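Local coordinates for carbohydrate esterase family 2 (CE2) (Chaetomium olivicolor, PDB 4XVH), which probably removes acetyl groups from xylan or related polysaccharides, as a putative acetyl xylan esterase whose hydrolase domain is joined to a carbohydrate-binding jelly roll, at residues V146-A151 with V318-I323; S1-G6 with G153-V158; K142-L147 with V292-Q297; K237-I242 with A249-L254; Y123-T128 with P307-H312. One frame throughout, in Å; residues are numbered along the deposited sequence.

Interaction 1: residues V146-A151 with V318-I323; sequences VLAANA and VLAKAI
Leu-319 reaches along the methyl of Ala-148. Leu-319 CB lies 4.1 Å from Ala-148 CB, and Leu-319 CG is already nearer, at 3.9 Å from that same CB. At the tip the two methyls part company. Leu-319 CD2 settles against Ala-148 CB at 3.8 Å, whereas CD1 leaves the partner helix for Phe-252 and Leu-254 on the central sheet. CG stands anti to the backbone nitrogen (chi1 177°), which lays the chain beside the alanine. Ala-148 also presses on backbone: its CB is 3.7 Å from Ala-320 N, and the CA atoms of Ala-148 and Ala-320 come within 4.4 Å. One turn on, Ala-151 CB meets Ala-320 CB at 3.9 Å, near the exposed end of the contact. Alanine suits these places because only methyls stand between the backbones where they draw nearest, and the axes can approach to 8.2 Å while crossing at -50°. Both helices lie on one face of the parallel sheet of an SGNH-type hydrolase domain, Ala-149 on Tyr-156 and Leu-319 on Val-209. No hydrogen bond joins the segments, which implies that shape fit between small apolar groups holds the helices against each other at this crossing.

Interaction 2: residues S1-G6 with G153-V158; sequences SVRYLG and GADYSV
Arg-3 brings the edge of its guanidinium up to the carboxylate of Asp-155, the two side chains coming from opposite directions. Arg-3 NH1 gives Asp-155 OD2 a hydrogen bond of 2.8 Å within a salt bridge, bent to 143° at the hydrogen. The oxygen is met on its syn side but from out of the carboxylate plane, the two flat groups being turned 46° against each other. They therefore do not form the coplanar, two-bonded fork: Arg-3 NH2 stays 3.5 Å from Asp-155 OD1. Beyond CG the arginine is extended, a length that lets a strand of one domain reach a charge on the other. Leu-5, two residues along the same strand, lays CD2 over one face of the Arg-3 guanidinium, 3.8 Å above its plane and toward the rim. At the other end of the contact, where the backbones draw near, Gly-6 CA lies 3.8 Å from Tyr-156 O, and water joins them: it accepts from Gly-6 N at 2.9 Å and donates to Tyr-156 O at 3.1 Å. Gly-6 has a positive phi (79°), a shape that glycine adopts easily. Asp-155 bonds through its backbone to Arg-110 and Ile-112, and Leu-5 packs on Val-78 and Arg-80. Salt bridge and water form an interdomain seam, joining the N-terminal beta sandwich to strand 155-160, at one edge of the parallel sheet in the SGNH-type hydrolase domain.

Interaction 3: residues K142-L147 with V292-Q297; sequences KTYGVL and VDWPTQ
Aromatic packing between Tyr-144 and Trp-294 makes up this contact. The six-membered ring of the indole comes over one face of the phenol ring, with Trp-294 CZ3 3.4 Å from Tyr-144 CD1, toward the rim and not over the centre. Trp-294 CH2 lies beside it, 3.5 Å from Tyr-144 CD1, and also reaches back to Tyr-144 CB at 3.8 Å. The centroids are 4.7 Å apart and the planes make 53°, an oblique pairing in which CZ3 and CH2 of the indole make the close approach. Tyr-144 holds CG between its backbone nitrogen and carbonyl carbon (chi1 73°), the rotation that swings the ring from the first turn of the helix toward the tryptophan.

Polar bonds secure the tyrosine hydroxyl and the backbones of both residues without crossing the contact. Tyr-144 OH is hydrogen-bonded to Thr-120 OG1 and its backbone N to His-312 ND1, while Trp-294 N pairs with Asn-255 OD1. Tyrosine suits such a place, having an apolar face for the indole and a hydroxyl for Thr-120. A valine here would probably leave a gap beside the indole and deprive the Thr-120 hydroxyl of its mate.

Around the pair, Leu-319 of helix 309-327 touches Tyr-144, Glu-315 of that helix touches Trp-294, and Leu-254 at the end of strand 250-254 meets both, where the start of helix 144-151 faces the loop after strand 289-292.

Interaction 4: residues K237-I242 with A249-L254; sequences KFVQDI and AHFFLL
The helix at 237-242 runs against the direction of strand 250-254 at 151°, their axes 10.4 Å apart, with the CA atoms of Val-239 and Phe-251 nearest at 7.6 Å. A phenyl ring fills that space. Val-239 CG1 sits over its centre as a CH-pi contact, 3.7 Å from the Phe-251 centroid and only 7° off the ring normal; CG1 stands opposite the backbone nitrogen (chi1 168°), which points it at the ring. Ile-242 comes from another side: its CG2 lies at the ring edge, in plane, 3.7 Å from Phe-251 CE2. Helix 228-243 lies in the connection of a beta-alpha-beta crossover in the Rossmann-like sheet, between parallel neighbours 207-211 and 250-254. Strand alternation sends Phe-251 and Leu-253 to this helix, while Phe-252 turns to helix 309-327. Beta-branching gives valine two methyls at CB, and Val-239 uses the second, CG2, on Leu-253 CD2 at 4.1 Å. On the helix's outer side Lys-237 NZ forms a salt bridge with Asp-241, bonding both carboxylate oxygens through their syn lone pairs.

Interaction 5: residues Y123-T128 with P307-H312; sequences YGLDGT and PNAATH
Leu-125 drives its two methyls into different parts of the segment 307-312, where helix 309-327 begins, and this is the tight half of the contact. Leu-125 CD1 lies 3.4 Å from His-312 CD2, meeting the imidazole obliquely, while Leu-125 CD2 rests 3.8 Å from Ala-309 CB. With CG anti to the backbone nitrogen (chi1 -166°), the branch leaves the type I turn of Gly-124 to Gly-127 and forks between these two residues. A small alanine at the first turn makes room for it. A serine in place of Leu-125 would probably open a gap between His-312 and Ala-309 and strip the imidazole of this apolar neighbour.

The backbones, by contrast, meet through water. One molecule donates to Tyr-123 O at 2.9 Å and to Pro-307 O at 2.7 Å, and is hydrogen-bonded in the ring plane to His-312 NE2, whose ring is also held through ND1 by the backbone of Tyr-144. A second, on the more exposed side, donates to Leu-125 O at 3.0 Å and accepts from Ala-309 N. Next to it Asn-308, the N-cap, takes Thr-311 N on OD1 at 3.0 Å, a nearly straight capping bond (163°).

Tyr-123 touches the bound polymer, and Pro-307 follows His-306, which lines that pocket with Ser-118. The chemistry implies a division of labour: a buried leucine supplies the apolar grip, and waters satisfy backbone groups that do not bond each other directly.

In the fold
Interactions 1, 3 and 4 belong to the buried interior of the hydrolase domain, and apolar or aromatic surfaces carry them: methyl against backbone in 1, ring beside ring in 3, methyl over ring in 4. Interactions 1 and 3 share helix 144-151, and Leu-319 of one touches Tyr-144 of the other. Interaction 4 lies across the sheet from interaction 1, which Phe-252 and Leu-254 reach from the far face of its strand. Interaction 5, also buried but nearer the ligand pocket, uses the beginning of helix 309-327, the helix of interaction 1, meets interaction 3 through its histidine, and mixes a leucine with water bridges. Interaction 2, partly buried between the domains, relies on charge and water instead.

Interaction 1: residues V146-A151 with V318-I323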
# COMPACT_ATOMS: atom_id res chain seq x y z
N VAL A 146 -3.47 -1.08 -5.57
CA VAL A 146 -4.29 0.10 -5.86
C VAL A 146 -4.99 0.02 -7.23
O VAL A 146 -6.18 0.38 -7.37
CB VAL A 146 -3.41 1.35 -5.75
CG1 VAL A 146 -4.19 2.60 -6.25
CG2 VAL A 146 -2.96 1.49 -4.25
N LEU A 147 -4.27 -0.45 -8.24
CA LEU A 147 -4.87 -0.59 -9.56
C LEU A 147 -6.05 -1.61 -9.54
O LEU A 147 -7.06 -1.42 -10.22
CB LEU A 147 -3.80 -1.00 -10.57
CG LEU A 147 -2.76 0.09 -10.89
CD1 LEU A 147 -1.77 -0.43 -11.98
CD2 LEU A 147 -3.50 1.37 -11.36
N ALA A 148 -5.91 -2.67 -8.76
CA ALA A 148 -7.00 -3.63 -8.56
C ALA A 148 -8.19 -2.96 -7.87
O ALA A 148 -9.33 -3.16 -8.28
CB ALA A 148 -6.52 -4.85 -7.73
N ALA A 149 -7.94 -2.20 -6.81
CA ALA A 149 -9.04 -1.52 -6.10
C ALA A 149 -9.72 -0.52 -7.05
O ALA A 149 -10.94 -0.45 -7.11
CB ALA A 149 -8.49 -0.81 -4.84
N ASN A 150 -8.93 0.26 -7.79
CA ASN A 150 -9.50 1.15 -8.79
C ASN A 150 -10.42 0.42 -9.79
O ASN A 150 -11.50 0.89 -10.12
CB ASN A 150 -8.41 1.85 -9.61
CG ASN A 150 -7.57 2.86 -8.79
OD1 ASN A 150 -7.93 3.28 -7.67
ND2 ASN A 150 -6.45 3.26 -9.38
N ALA A 151 -9.95 -0.72 -10.32
CA ALA A 151 -10.75 -1.47 -11.30
C ALA A 151 -12.08 -1.96 -10.69
O ALA A 151 -13.09 -2.12 -11.38
CB ALA A 151 -9.93 -2.68 -11.84
N VAL A 318 -4.87 -9.16 -12.81
CA VAL A 318 -5.04 -10.50 -12.26
C VAL A 318 -5.77 -10.43 -10.91
O VAL A 318 -6.72 -11.17 -10.64
CB VAL A 318 -3.69 -11.21 -12.07
CG1 VAL A 318 -3.82 -12.43 -11.17
CG2 VAL A 318 -3.09 -11.59 -13.44
N LEU A 319 -5.32 -9.52 -10.05
CA LEU A 319 -5.88 -9.46 -8.70
C LEU A 319 -7.31 -8.91 -8.72
O LEU A 319 -8.19 -9.42 -8.00
CB LEU A 319 -4.98 -8.60 -7.81
CG LEU A 319 -5.48 -8.38 -6.39
CD1 LEU A 319 -5.66 -9.72 -5.65
CD2 LEU A 319 -4.51 -7.39 -5.65
N ALA A 320 -7.56 -7.91 -9.56
CA ALA A 320 -8.92 -7.42 -9.68
C ALA A 320 -9.90 -8.55 -10.06
O ALA A 320 -10.98 -8.68 -9.47
CB ALA A 320 -8.99 -6.29 -10.71
N LYS A 321 -9.52 -9.37 -11.05
CA LYS A 321 -10.41 -10.46 -11.46
C LYS A 321 -10.60 -11.50 -10.34
O LYS A 321 -11.69 -12.06 -10.17
CB LYS A 321 -9.87 -11.17 -12.72
CG LYS A 321 -9.84 -10.34 -14.00
CD LYS A 321 -9.47 -11.26 -15.15
CE LYS A 321 -9.01 -10.53 -16.39
NZ LYS A 321 -8.31 -11.52 -17.32
N ALA A 322 -9.53 -11.79 -9.62
CA ALA A 322 -9.59 -12.81 -8.57
C ALA A 322 -10.49 -12.36 -7.41
O ALA A 322 -11.21 -13.17 -6.84
CB ALA A 322 -8.20 -13.10 -8.06
N ILE A 323 -10.41 -11.09 -7.04
CA ILE A 323 -11.24 -10.55 -5.98
C ILE A 323 -12.68 -10.55 -6.48
O ILE A 323 -13.61 -11.00 -5.76
CB ILE A 323 -10.81 -9.12 -5.57
CG1 ILE A 323 -9.40 -9.15 -4.96
CG2 ILE A 323 -11.85 -8.49 -4.65
CD1 ILE A 323 -8.80 -7.76 -4.61

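Interaction 2: residues S1-G6 with G153-V158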
# COMPACT_ATOMS: atom_id res chain seq x y z
N SER A 1 -17.39 19.04 2.76
CA SER A 1 -16.78 18.22 3.81
C SER A 1 -15.69 17.30 3.22
O SER A 1 -15.93 16.50 2.31
CB SER A 1 -17.85 17.41 4.54
OG SER A 1 -17.35 16.86 5.75
N VAL A 2 -14.47 17.45 3.73
CA VAL A 2 -13.33 16.68 3.24
C VAL A 2 -13.45 15.25 3.70
O VAL A 2 -13.88 15.01 4.83
CB VAL A 2 -12.04 17.27 3.77
CG1 VAL A 2 -10.85 16.61 3.13
CG2 VAL A 2 -12.03 18.79 3.54
N ARG A 3 -13.09 14.28 2.87
CA ARG A 3 -12.96 12.96 3.45
C ARG A 3 -11.55 12.45 3.33
O ARG A 3 -10.83 12.70 2.34
CB ARG A 3 -14.00 11.99 2.87
CG ARG A 3 -13.70 11.30 1.61
CD ARG A 3 -14.92 10.38 1.27
NE ARG A 3 -14.77 9.81 -0.06
CZ ARG A 3 -14.24 8.61 -0.32
NH1 ARG A 3 -13.84 7.82 0.67
NH2 ARG A 3 -14.13 8.22 -1.57
N TYR A 4 -11.12 11.80 4.40
CA TYR A 4 -9.79 11.22 4.46
C TYR A 4 -9.76 9.86 3.79
O TYR A 4 -10.68 9.06 3.96
CB TYR A 4 -9.33 11.13 5.91
CG TYR A 4 -9.03 12.50 6.43
CD1 TYR A 4 -10.06 13.31 6.89
CD2 TYR A 4 -7.73 13.03 6.39
CE1 TYR A 4 -9.83 14.58 7.35
CE2 TYR A 4 -7.48 14.32 6.85
CZ TYR A 4 -8.54 15.08 7.33
OH TYR A 4 -8.36 16.37 7.82
N LEU A 5 -8.69 9.63 3.05
CA LEU A 5 -8.48 8.40 2.33
C LEU A 5 -7.46 7.53 3.04
O LEU A 5 -6.40 8.02 3.44
CB LEU A 5 -8.01 8.72 0.91
CG LEU A 5 -8.93 9.70 0.18
CD1 LEU A 5 -8.39 10.08 -1.21
CD2 LEU A 5 -10.31 9.06 0.06
N GLY A 6 -7.77 6.24 3.19
CA GLY A 6 -6.83 5.33 3.82
C GLY A 6 -6.86 5.46 5.34
O GLY A 6 -7.73 6.15 5.90
N GLY A 153 -13.69 -0.34 -8.37
CA GLY A 153 -14.43 0.79 -7.86
C GLY A 153 -14.41 0.82 -6.32
O GLY A 153 -15.35 1.34 -5.71
N ALA A 154 -13.36 0.28 -5.71
CA ALA A 154 -13.31 0.19 -4.25
C ALA A 154 -12.39 1.22 -3.59
O ALA A 154 -11.34 1.54 -4.12
CB ALA A 154 -12.86 -1.20 -3.80
N ASP A 155 -12.80 1.71 -2.41
CA ASP A 155 -11.87 2.44 -1.54
C ASP A 155 -10.83 1.44 -1.05
O ASP A 155 -11.07 0.22 -1.04
CB ASP A 155 -12.61 3.09 -0.35
CG ASP A 155 -12.98 4.54 -0.62
OD1 ASP A 155 -12.37 5.17 -1.51
OD2 ASP A 155 -13.90 5.06 0.03
N TYR A 156 -9.68 1.93 -0.62
CA TYR A 156 -8.67 0.99 -0.16
C TYR A 156 -7.86 1.62 0.98
O TYR A 156 -7.93 2.83 1.24
CB TYR A 156 -7.75 0.54 -1.31
CG TYR A 156 -7.10 1.71 -2.02
CD1 TYR A 156 -5.89 2.23 -1.56
CD2 TYR A 156 -7.68 2.29 -3.15
CE1 TYR A 156 -5.28 3.30 -2.20
CE2 TYR A 156 -7.07 3.36 -3.79
CZ TYR A 156 -5.87 3.84 -3.31
OH TYR A 156 -5.23 4.90 -3.92
N SER A 157 -7.14 0.76 1.67
CA SER A 157 -6.20 1.15 2.70
C SER A 157 -4.94 0.32 2.51
O SER A 157 -5.00 -0.92 2.57
CB SER A 157 -6.77 0.92 4.10
OG SER A 157 -5.81 1.29 5.05
N VAL A 158 -3.83 1.01 2.24
CA VAL A 158 -2.54 0.36 2.11
C VAL A 158 -1.81 0.45 3.45
O VAL A 158 -1.64 1.54 3.99
CB VAL A 158 -1.66 1.02 1.02
CG1 VAL A 158 -0.27 0.39 0.98
CG2 VAL A 158 -2.34 0.88 -0.36
O HOH W 1 -10.05 4.96 2.05

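Interaction 3: residues K142-L147 with V292-Q297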
# COMPACT_ATOMS: atom_id res chain seq x y z
N LYS A 142 0.19 3.61 -8.48
CA LYS A 142 0.35 2.74 -9.65
C LYS A 142 0.62 1.29 -9.28
O LYS A 142 0.95 0.47 -10.15
CB LYS A 142 1.49 3.23 -10.55
CG LYS A 142 1.12 4.53 -11.31
CD LYS A 142 2.09 4.77 -12.49
CE LYS A 142 1.63 5.95 -13.35
NZ LYS A 142 2.55 6.16 -14.55
N THR A 143 0.51 0.95 -8.00
CA THR A 143 0.82 -0.42 -7.56
C THR A 143 -0.30 -1.40 -7.93
O THR A 143 -1.44 -0.99 -8.11
CB THR A 143 1.06 -0.52 -6.05
OG1 THR A 143 -0.07 0.06 -5.35
CG2 THR A 143 2.38 0.22 -5.66
N TYR A 144 0.04 -2.69 -7.98
CA TYR A 144 -0.92 -3.75 -8.31
C TYR A 144 -2.14 -3.68 -7.37
O TYR A 144 -3.28 -3.84 -7.80
CB TYR A 144 -0.24 -5.15 -8.20
CG TYR A 144 -0.01 -5.52 -6.75
CD1 TYR A 144 1.02 -4.92 -6.00
CD2 TYR A 144 -0.89 -6.37 -6.09
CE1 TYR A 144 1.18 -5.21 -4.63
CE2 TYR A 144 -0.74 -6.67 -4.75
CZ TYR A 144 0.30 -6.08 -4.02
OH TYR A 144 0.41 -6.39 -2.67
N GLY A 145 -1.93 -3.40 -6.08
CA GLY A 145 -3.08 -3.44 -5.17
C GLY A 145 -4.03 -2.27 -5.39
O GLY A 145 -5.25 -2.42 -5.36
N VAL A 146 -3.47 -1.08 -5.57
CA VAL A 146 -4.29 0.10 -5.86
C VAL A 146 -4.99 0.02 -7.23
O VAL A 146 -6.18 0.38 -7.37
CB VAL A 146 -3.41 1.35 -5.75
CG1 VAL A 146 -4.19 2.60 -6.25
CG2 VAL A 146 -2.96 1.49 -4.25
N LEU A 147 -4.27 -0.45 -8.24
CA LEU A 147 -4.87 -0.59 -9.56
C LEU A 147 -6.05 -1.61 -9.54
O LEU A 147 -7.06 -1.42 -10.22
CB LEU A 147 -3.80 -1.00 -10.57
CG LEU A 147 -2.76 0.09 -10.89
CD1 LEU A 147 -1.77 -0.43 -11.98
CD2 LEU A 147 -3.50 1.37 -11.36
N VAL A 292 -3.27 -16.14 -4.85
CA VAL A 292 -3.22 -15.39 -6.10
C VAL A 292 -1.76 -15.41 -6.56
O VAL A 292 -0.86 -14.95 -5.86
CB VAL A 292 -3.75 -13.92 -5.92
CG1 VAL A 292 -3.56 -13.12 -7.22
CG2 VAL A 292 -5.22 -13.92 -5.46
N ASP A 293 -1.52 -15.97 -7.75
CA ASP A 293 -0.15 -16.08 -8.25
C ASP A 293 0.35 -14.77 -8.83
O ASP A 293 -0.41 -14.03 -9.43
CB ASP A 293 -0.08 -17.17 -9.32
CG ASP A 293 1.32 -17.44 -9.77
OD1 ASP A 293 2.23 -17.64 -8.92
OD2 ASP A 293 1.52 -17.47 -11.00
N TRP A 294 1.64 -14.49 -8.61
CA TRP A 294 2.32 -13.40 -9.28
C TRP A 294 3.61 -13.97 -9.86
O TRP A 294 4.59 -14.20 -9.15
CB TRP A 294 2.60 -12.23 -8.31
CG TRP A 294 2.96 -10.93 -8.99
CD1 TRP A 294 3.34 -10.76 -10.29
CD2 TRP A 294 2.96 -9.62 -8.39
NE1 TRP A 294 3.56 -9.41 -10.55
CE2 TRP A 294 3.34 -8.69 -9.40
CE3 TRP A 294 2.66 -9.13 -7.11
CZ2 TRP A 294 3.43 -7.30 -9.17
CZ3 TRP A 294 2.75 -7.75 -6.87
CH2 TRP A 294 3.14 -6.86 -7.91
N PRO A 295 3.58 -14.27 -11.16
CA PRO A 295 4.74 -14.90 -11.80
C PRO A 295 5.99 -14.03 -11.62
O PRO A 295 5.91 -12.80 -11.64
CB PRO A 295 4.34 -14.99 -13.27
CG PRO A 295 2.86 -14.92 -13.28
CD PRO A 295 2.45 -14.09 -12.08
N THR A 296 7.12 -14.68 -11.38
CA THR A 296 8.41 -14.00 -11.29
C THR A 296 8.53 -13.03 -12.45
O THR A 296 8.26 -13.38 -13.58
CB THR A 296 9.58 -15.01 -11.33
OG1 THR A 296 9.45 -15.94 -10.24
CG2 THR A 296 10.94 -14.28 -11.23
N GLN A 297 8.91 -11.79 -12.16
CA GLN A 297 8.93 -10.74 -13.17
C GLN A 297 10.03 -10.96 -14.21
O GLN A 297 10.94 -11.77 -14.00
CB GLN A 297 9.11 -9.39 -12.46
CG GLN A 297 10.41 -9.31 -11.65
CD GLN A 297 10.57 -7.96 -10.91
OE1 GLN A 297 9.83 -7.00 -11.18
NE2 GLN A 297 11.51 -7.91 -9.97

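Interaction 4: residues K237-I242 with A249-L254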
# COMPACT_ATOMS: atom_id res chain seq x y z
N LYS A 237 -1.94 -17.46 11.26
CA LYS A 237 -2.22 -16.67 12.45
C LYS A 237 -2.53 -15.18 12.13
O LYS A 237 -3.41 -14.58 12.75
CB LYS A 237 -1.02 -16.79 13.40
CG LYS A 237 -1.19 -16.06 14.72
CD LYS A 237 -2.37 -16.61 15.52
CE LYS A 237 -2.33 -16.12 16.98
NZ LYS A 237 -1.94 -14.66 17.02
N PHE A 238 -1.80 -14.61 11.17
CA PHE A 238 -1.99 -13.21 10.80
C PHE A 238 -3.42 -13.01 10.23
O PHE A 238 -4.14 -12.11 10.63
CB PHE A 238 -0.93 -12.77 9.77
CG PHE A 238 -0.96 -11.28 9.45
CD1 PHE A 238 -1.43 -10.37 10.39
CD2 PHE A 238 -0.52 -10.81 8.23
CE1 PHE A 238 -1.47 -8.99 10.10
CE2 PHE A 238 -0.55 -9.45 7.93
CZ PHE A 238 -1.04 -8.53 8.90
N VAL A 239 -3.82 -13.89 9.33
CA VAL A 239 -5.18 -13.84 8.83
C VAL A 239 -6.19 -14.04 9.96
O VAL A 239 -7.17 -13.28 10.08
CB VAL A 239 -5.38 -14.87 7.71
CG1 VAL A 239 -6.86 -15.01 7.37
CG2 VAL A 239 -4.56 -14.44 6.44
N GLN A 240 -5.97 -15.03 10.82
CA GLN A 240 -6.89 -15.24 11.92
C GLN A 240 -6.97 -13.98 12.78
O GLN A 240 -8.06 -13.57 13.20
CB GLN A 240 -6.48 -16.46 12.74
CG GLN A 240 -6.75 -17.77 12.01
CD GLN A 240 -6.12 -18.97 12.68
OE1 GLN A 240 -5.22 -18.85 13.51
NE2 GLN A 240 -6.61 -20.16 12.34
N ASP A 241 -5.82 -13.33 13.02
CA ASP A 241 -5.81 -12.10 13.81
C ASP A 241 -6.62 -10.98 13.11
O ASP A 241 -7.36 -10.23 13.78
CB ASP A 241 -4.38 -11.63 14.07
CG ASP A 241 -3.64 -12.51 15.07
OD1 ASP A 241 -4.29 -13.30 15.79
OD2 ASP A 241 -2.41 -12.41 15.13
N ILE A 242 -6.51 -10.87 11.79
CA ILE A 242 -7.29 -9.85 11.08
C ILE A 242 -8.79 -10.19 11.12
O ILE A 242 -9.65 -9.29 11.20
CB ILE A 242 -6.81 -9.70 9.60
CG1 ILE A 242 -5.33 -9.31 9.59
CG2 ILE A 242 -7.65 -8.65 8.83
CD1 ILE A 242 -4.72 -9.32 8.20
N ALA A 249 -14.37 -10.96 5.82
CA ALA A 249 -13.56 -10.59 4.65
C ALA A 249 -13.03 -11.82 3.93
O ALA A 249 -12.75 -12.83 4.57
CB ALA A 249 -12.39 -9.70 5.06
N HIS A 250 -12.86 -11.72 2.61
CA HIS A 250 -12.06 -12.70 1.89
C HIS A 250 -10.60 -12.27 1.87
O HIS A 250 -10.30 -11.08 1.79
CB HIS A 250 -12.57 -12.89 0.46
CG HIS A 250 -13.84 -13.69 0.40
ND1 HIS A 250 -13.92 -14.91 -0.24
CD2 HIS A 250 -15.07 -13.45 0.92
CE1 HIS A 250 -15.14 -15.40 -0.10
NE2 HIS A 250 -15.86 -14.52 0.58
N PHE A 251 -9.69 -13.25 1.94
CA PHE A 251 -8.27 -12.94 1.99
C PHE A 251 -7.57 -13.42 0.72
O PHE A 251 -7.81 -14.56 0.25
CB PHE A 251 -7.64 -13.57 3.25
CG PHE A 251 -8.08 -12.89 4.53
CD1 PHE A 251 -9.35 -13.12 5.03
CD2 PHE A 251 -7.25 -11.97 5.16
CE1 PHE A 251 -9.79 -12.50 6.17
CE2 PHE A 251 -7.66 -11.32 6.30
CZ PHE A 251 -8.95 -11.58 6.82
N PHE A 252 -6.69 -12.57 0.19
CA PHE A 252 -5.98 -12.82 -1.05
C PHE A 252 -4.49 -12.80 -0.77
O PHE A 252 -3.89 -11.74 -0.52
CB PHE A 252 -6.41 -11.78 -2.11
CG PHE A 252 -7.88 -11.90 -2.43
CD1 PHE A 252 -8.83 -11.25 -1.63
CD2 PHE A 252 -8.33 -12.79 -3.40
CE1 PHE A 252 -10.19 -11.41 -1.85
CE2 PHE A 252 -9.73 -12.95 -3.63
CZ PHE A 252 -10.64 -12.25 -2.86
N LEU A 253 -3.90 -13.99 -0.79
CA LEU A 253 -2.51 -14.22 -0.40
C LEU A 253 -1.63 -14.42 -1.63
O LEU A 253 -1.80 -15.37 -2.40
CB LEU A 253 -2.41 -15.44 0.53
CG LEU A 253 -3.40 -15.47 1.70
CD1 LEU A 253 -3.12 -16.65 2.67
CD2 LEU A 253 -3.45 -14.19 2.49
N LEU A 254 -0.70 -13.50 -1.84
CA LEU A 254 0.10 -13.51 -3.07
C LEU A 254 1.52 -13.98 -2.83
O LEU A 254 2.11 -13.69 -1.80
CB LEU A 254 0.18 -12.10 -3.68
CG LEU A 254 -1.00 -11.54 -4.49
CD1 LEU A 254 -2.23 -11.26 -3.63
CD2 LEU A 254 -0.53 -10.24 -5.25

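Interaction 5: residues Y123-T128 with P307-H312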
# COMPACT_ATOMS: atom_id res chain seq x y z
N TYR A 123 7.77 0.89 -4.01
CA TYR A 123 9.21 1.17 -4.02
C TYR A 123 9.77 1.19 -5.44
O TYR A 123 9.60 0.22 -6.17
CB TYR A 123 9.91 0.07 -3.19
CG TYR A 123 11.40 0.23 -2.95
CD1 TYR A 123 12.31 -0.02 -3.98
CD2 TYR A 123 11.88 0.59 -1.70
CE1 TYR A 123 13.67 0.11 -3.77
CE2 TYR A 123 13.25 0.71 -1.46
CZ TYR A 123 14.14 0.47 -2.51
OH TYR A 123 15.49 0.60 -2.31
N GLY A 124 10.46 2.27 -5.83
CA GLY A 124 11.22 2.23 -7.08
C GLY A 124 10.40 2.14 -8.37
O GLY A 124 10.97 2.01 -9.46
N LEU A 125 9.08 2.26 -8.24
CA LEU A 125 8.17 1.96 -9.35
C LEU A 125 8.42 2.86 -10.58
O LEU A 125 8.45 2.38 -11.72
CB LEU A 125 6.71 2.08 -8.87
CG LEU A 125 5.59 1.51 -9.75
CD1 LEU A 125 4.33 1.25 -8.88
CD2 LEU A 125 5.25 2.43 -10.95
N ASP A 126 8.62 4.15 -10.34
CA ASP A 126 8.82 5.10 -11.44
C ASP A 126 10.28 5.12 -11.87
O ASP A 126 10.65 5.90 -12.76
CB ASP A 126 8.40 6.53 -11.03
CG ASP A 126 6.88 6.74 -11.02
OD1 ASP A 126 6.13 5.77 -11.06
OD2 ASP A 126 6.43 7.91 -10.94
N GLY A 127 11.14 4.36 -11.19
CA GLY A 127 12.56 4.48 -11.46
C GLY A 127 12.97 3.68 -12.69
O GLY A 127 12.33 2.69 -13.03
N THR A 128 14.03 4.11 -13.37
CA THR A 128 14.61 3.35 -14.46
C THR A 128 15.83 2.62 -13.90
O THR A 128 16.76 3.28 -13.44
CB THR A 128 15.07 4.28 -15.62
OG1 THR A 128 14.01 5.17 -16.00
CG2 THR A 128 15.54 3.46 -16.82
N PRO A 307 9.35 -4.21 -8.98
CA PRO A 307 8.49 -4.21 -10.18
C PRO A 307 8.25 -2.80 -10.75
O PRO A 307 8.08 -1.83 -9.99
CB PRO A 307 7.19 -4.85 -9.67
CG PRO A 307 7.65 -5.78 -8.50
CD PRO A 307 8.74 -4.95 -7.85
N ASN A 308 8.27 -2.70 -12.07
CA ASN A 308 8.00 -1.42 -12.73
C ASN A 308 6.50 -1.27 -12.99
O ASN A 308 5.72 -2.08 -12.51
CB ASN A 308 8.81 -1.28 -14.03
CG ASN A 308 8.47 -2.33 -15.07
OD1 ASN A 308 7.47 -3.05 -14.97
ND2 ASN A 308 9.29 -2.38 -16.12
N ALA A 309 6.11 -0.21 -13.68
CA ALA A 309 4.68 0.09 -13.84
C ALA A 309 3.96 -1.03 -14.59
O ALA A 309 2.85 -1.43 -14.23
CB ALA A 309 4.51 1.46 -14.57
N ALA A 310 4.59 -1.54 -15.66
CA ALA A 310 3.97 -2.60 -16.45
C ALA A 310 3.73 -3.85 -15.63
O ALA A 310 2.67 -4.51 -15.74
CB ALA A 310 4.83 -2.94 -17.72
N THR A 311 4.71 -4.22 -14.82
CA THR A 311 4.57 -5.43 -14.01
C THR A 311 3.47 -5.26 -12.97
O THR A 311 2.66 -6.18 -12.75
CB THR A 311 5.92 -5.79 -13.32
OG1 THR A 311 6.90 -6.06 -14.35
CG2 THR A 311 5.79 -7.03 -12.43
N HIS A 312 3.41 -4.09 -12.33
CA HIS A 312 2.32 -3.82 -11.41
C HIS A 312 0.96 -3.85 -12.15
O HIS A 312 0.00 -4.38 -11.64
CB HIS A 312 2.51 -2.46 -10.75
CG HIS A 312 3.39 -2.48 -9.54
ND1 HIS A 312 2.97 -2.98 -8.32
CD2 HIS A 312 4.67 -2.05 -9.35
CE1 HIS A 312 3.94 -2.84 -7.43
NE2 HIS A 312 4.99 -2.30 -8.03
O HOH W 2 7.65 -1.58 -7.31
O HOH W 3 7.87 1.91 -14.66